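Long-range contact in endonuclease MutS2 (Deinococcus radiodurans, PDB 4OCH), which probably senses collided ribosomes and splits them into subunits by ATP hydrolysis, with this chain comprising its C-terminal Smr domain: residues 22-27 against 56-61. Residues are numbered along the deposited sequence; the frame is centred on the assembly and turned at random.
Sequences EAAVEE and RTLRDY
V25 holds CG1 anti to its backbone N (chi1 165°) and CG2 anti to the carbonyl carbon, a fork that offers one methyl to Y61 and the other to L58. Y61 likewise turns CG away from its own N (chi1 167°), and the ring reaches back toward helix 21-38. There CG1 of V25 approaches the ring obliquely in an off-centre CH-pi contact, 4.2 Å from the Y61 centroid, with Y61 CD1 the nearest ring atom at 3.8 Å. V25 CG2 meets L58 CD2 at 3.8 Å, the valine and leucine side chains running alongside one another in opposing senses. L58 CD2 also lies 4.0 Å from A24 CB and rests against the backbone where A24 joins V25. In this Smr domain, helices 21-38 and 53-62 pack beside a four-stranded mixed sheet, and the axes of segments 22-27 and 56-61 come within 9.8 Å, at a crossing angle of -42°. No hydrogen bond joins the two segments; T57 OG1 bonds instead to the carbonyl of V53 within its own helix. Beyond the V25 methyl, the Y61 side chain also touches L28 and R29, while its hydroxyl is hydrogen-bonded to D65.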
loop_
_atom_site.group_PDB
_atom_site.type_symbol
_atom_site.label_atom_id
_atom_site.label_comp_id
_atom_site.label_asym_id
_atom_site.label_seq_id
_atom_site.Cartn_x
_atom_site.Cartn_y
_atom_site.Cartn_z
ATOM N N GLU A 22 4.229 0.084 -12.735
ATOM C CA GLU A 22 2.924 0.396 -13.308
ATOM C C GLU A 22 1.847 -0.607 -12.883
ATOM O O GLU A 22 0.777 -0.210 -12.467
ATOM C CB GLU A 22 2.997 0.512 -14.841
ATOM C CG GLU A 22 1.655 0.829 -15.492
ATOM C CD GLU A 22 1.709 1.891 -16.589
ATOM O OE1 GLU A 22 0.875 2.822 -16.554
ATOM O OE2 GLU A 22 2.551 1.793 -17.503
ATOM N N ALA A 23 2.137 -1.896 -12.909
ATOM C CA ALA A 23 1.174 -2.881 -12.431
ATOM C C ALA A 23 0.871 -2.805 -10.927
ATOM O O ALA A 23 -0.251 -2.996 -10.503
ATOM C CB ALA A 23 1.591 -4.276 -12.825
ATOM N N ALA A 24 1.900 -2.536 -10.149
ATOM C CA ALA A 24 1.756 -2.369 -8.721
ATOM C C ALA A 24 0.864 -1.181 -8.403
ATOM O O ALA A 24 -0.009 -1.277 -7.586
ATOM C CB ALA A 24 3.134 -2.202 -8.065
ATOM N N VAL A 25 1.095 -0.074 -9.078
ATOM C CA VAL A 25 0.332 1.136 -8.854
ATOM C C VAL A 25 -1.114 0.909 -9.206
ATOM O O VAL A 25 -1.982 1.361 -8.500
ATOM C CB VAL A 25 0.915 2.341 -9.641
ATOM C CG1 VAL A 25 -0.079 3.510 -9.717
ATOM C CG2 VAL A 25 2.180 2.842 -8.954
ATOM N N GLU A 26 -1.373 0.235 -10.303
ATOM C CA GLU A 26 -2.754 -0.037 -10.673
ATOM C C GLU A 26 -3.497 -0.978 -9.725
ATOM O O GLU A 26 -4.655 -0.748 -9.401
ATOM C CB GLU A 26 -2.843 -0.485 -12.139
ATOM C CG GLU A 26 -2.470 0.597 -13.157
ATOM C CD GLU A 26 -3.152 1.926 -12.925
ATOM O OE1 GLU A 26 -2.453 2.959 -12.812
ATOM O OE2 GLU A 26 -4.387 1.949 -12.903
ATOM N N GLU A 27 -2.833 -2.018 -9.248
ATOM C CA GLU A 27 -3.438 -2.855 -8.241
ATOM C C GLU A 27 -3.746 -2.090 -6.948
ATOM O O GLU A 27 -4.802 -2.268 -6.359
ATOM C CB GLU A 27 -2.551 -4.072 -7.926
ATOM C CG GLU A 27 -3.305 -5.114 -7.150
ATOM C CD GLU A 27 -2.574 -6.419 -6.896
ATOM O OE1 GLU A 27 -1.753 -6.831 -7.701
ATOM O OE2 GLU A 27 -2.896 -7.066 -5.877
ATOM N N ARG A 56 9.135 3.372 -2.935
ATOM C CA ARG A 56 9.224 4.776 -3.381
ATOM C C ARG A 56 8.234 5.194 -4.452
ATOM O O ARG A 56 7.578 6.183 -4.303
ATOM C CB ARG A 56 10.656 5.140 -3.844
ATOM C CG ARG A 56 11.724 5.183 -2.742
ATOM C CD ARG A 56 13.074 5.665 -3.257
ATOM N NE ARG A 56 13.607 4.799 -4.293
ATOM C CZ ARG A 56 14.388 3.772 -4.051
ATOM N NH1 ARG A 56 14.698 3.466 -2.805
ATOM N NH2 ARG A 56 14.784 3.019 -5.047
ATOM N N THR A 57 8.073 4.381 -5.480
ATOM C CA THR A 57 7.100 4.683 -6.528
ATOM C C THR A 57 5.641 4.608 -6.038
ATOM O O THR A 57 4.809 5.422 -6.399
ATOM C CB THR A 57 7.322 3.819 -7.785
ATOM O OG1 THR A 57 7.130 2.457 -7.467
ATOM C CG2 THR A 57 8.740 3.980 -8.318
ATOM N N LEU A 58 5.350 3.628 -5.207
ATOM C CA LEU A 58 4.030 3.507 -4.592
ATOM C C LEU A 58 3.727 4.678 -3.682
ATOM O O LEU A 58 2.626 5.154 -3.665
ATOM C CB LEU A 58 3.870 2.168 -3.850
ATOM C CG LEU A 58 3.879 0.939 -4.774
ATOM C CD1 LEU A 58 3.974 -0.315 -3.944
ATOM C CD2 LEU A 58 2.641 0.948 -5.690
ATOM N N ARG A 59 4.713 5.123 -2.930
ATOM C CA ARG A 59 4.526 6.284 -2.077
ATOM C C ARG A 59 4.283 7.554 -2.880
ATOM O O ARG A 59 3.505 8.361 -2.507
ATOM C CB ARG A 59 5.688 6.432 -1.073
ATOM C CG ARG A 59 5.677 5.278 -0.091
ATOM C CD ARG A 59 6.508 5.438 1.145
ATOM N NE ARG A 59 6.280 4.192 1.850
ATOM C CZ ARG A 59 6.699 3.888 3.060
ATOM N NH1 ARG A 59 7.396 4.778 3.714
ATOM N NH2 ARG A 59 6.477 2.703 3.572
ATOM N N ASP A 60 4.977 7.682 -3.998
ATOM C CA ASP A 60 4.777 8.820 -4.860
ATOM C C ASP A 60 3.339 8.804 -5.351
ATOM O O ASP A 60 2.700 9.836 -5.403
ATOM C CB ASP A 60 5.703 8.739 -6.068
ATOM C CG ASP A 60 7.160 8.981 -5.718
ATOM O OD1 ASP A 60 7.453 9.604 -4.693
ATOM O OD2 ASP A 60 8.007 8.538 -6.510
ATOM N N TYR A 61 2.835 7.632 -5.711
ATOM C CA TYR A 61 1.441 7.521 -6.082
ATOM C C TYR A 61 0.513 7.903 -4.918
ATOM O O TYR A 61 -0.453 8.601 -5.121
ATOM C CB TYR A 61 1.112 6.091 -6.610
ATOM C CG TYR A 61 -0.375 5.896 -6.701
ATOM C CD1 TYR A 61 -1.090 6.527 -7.687
ATOM C CD2 TYR A 61 -1.070 5.277 -5.677
ATOM C CE1 TYR A 61 -2.452 6.462 -7.719
ATOM C CE2 TYR A 61 -2.449 5.204 -5.700
ATOM C CZ TYR A 61 -3.116 5.805 -6.739
ATOM O OH TYR A 61 -4.477 5.766 -6.809
#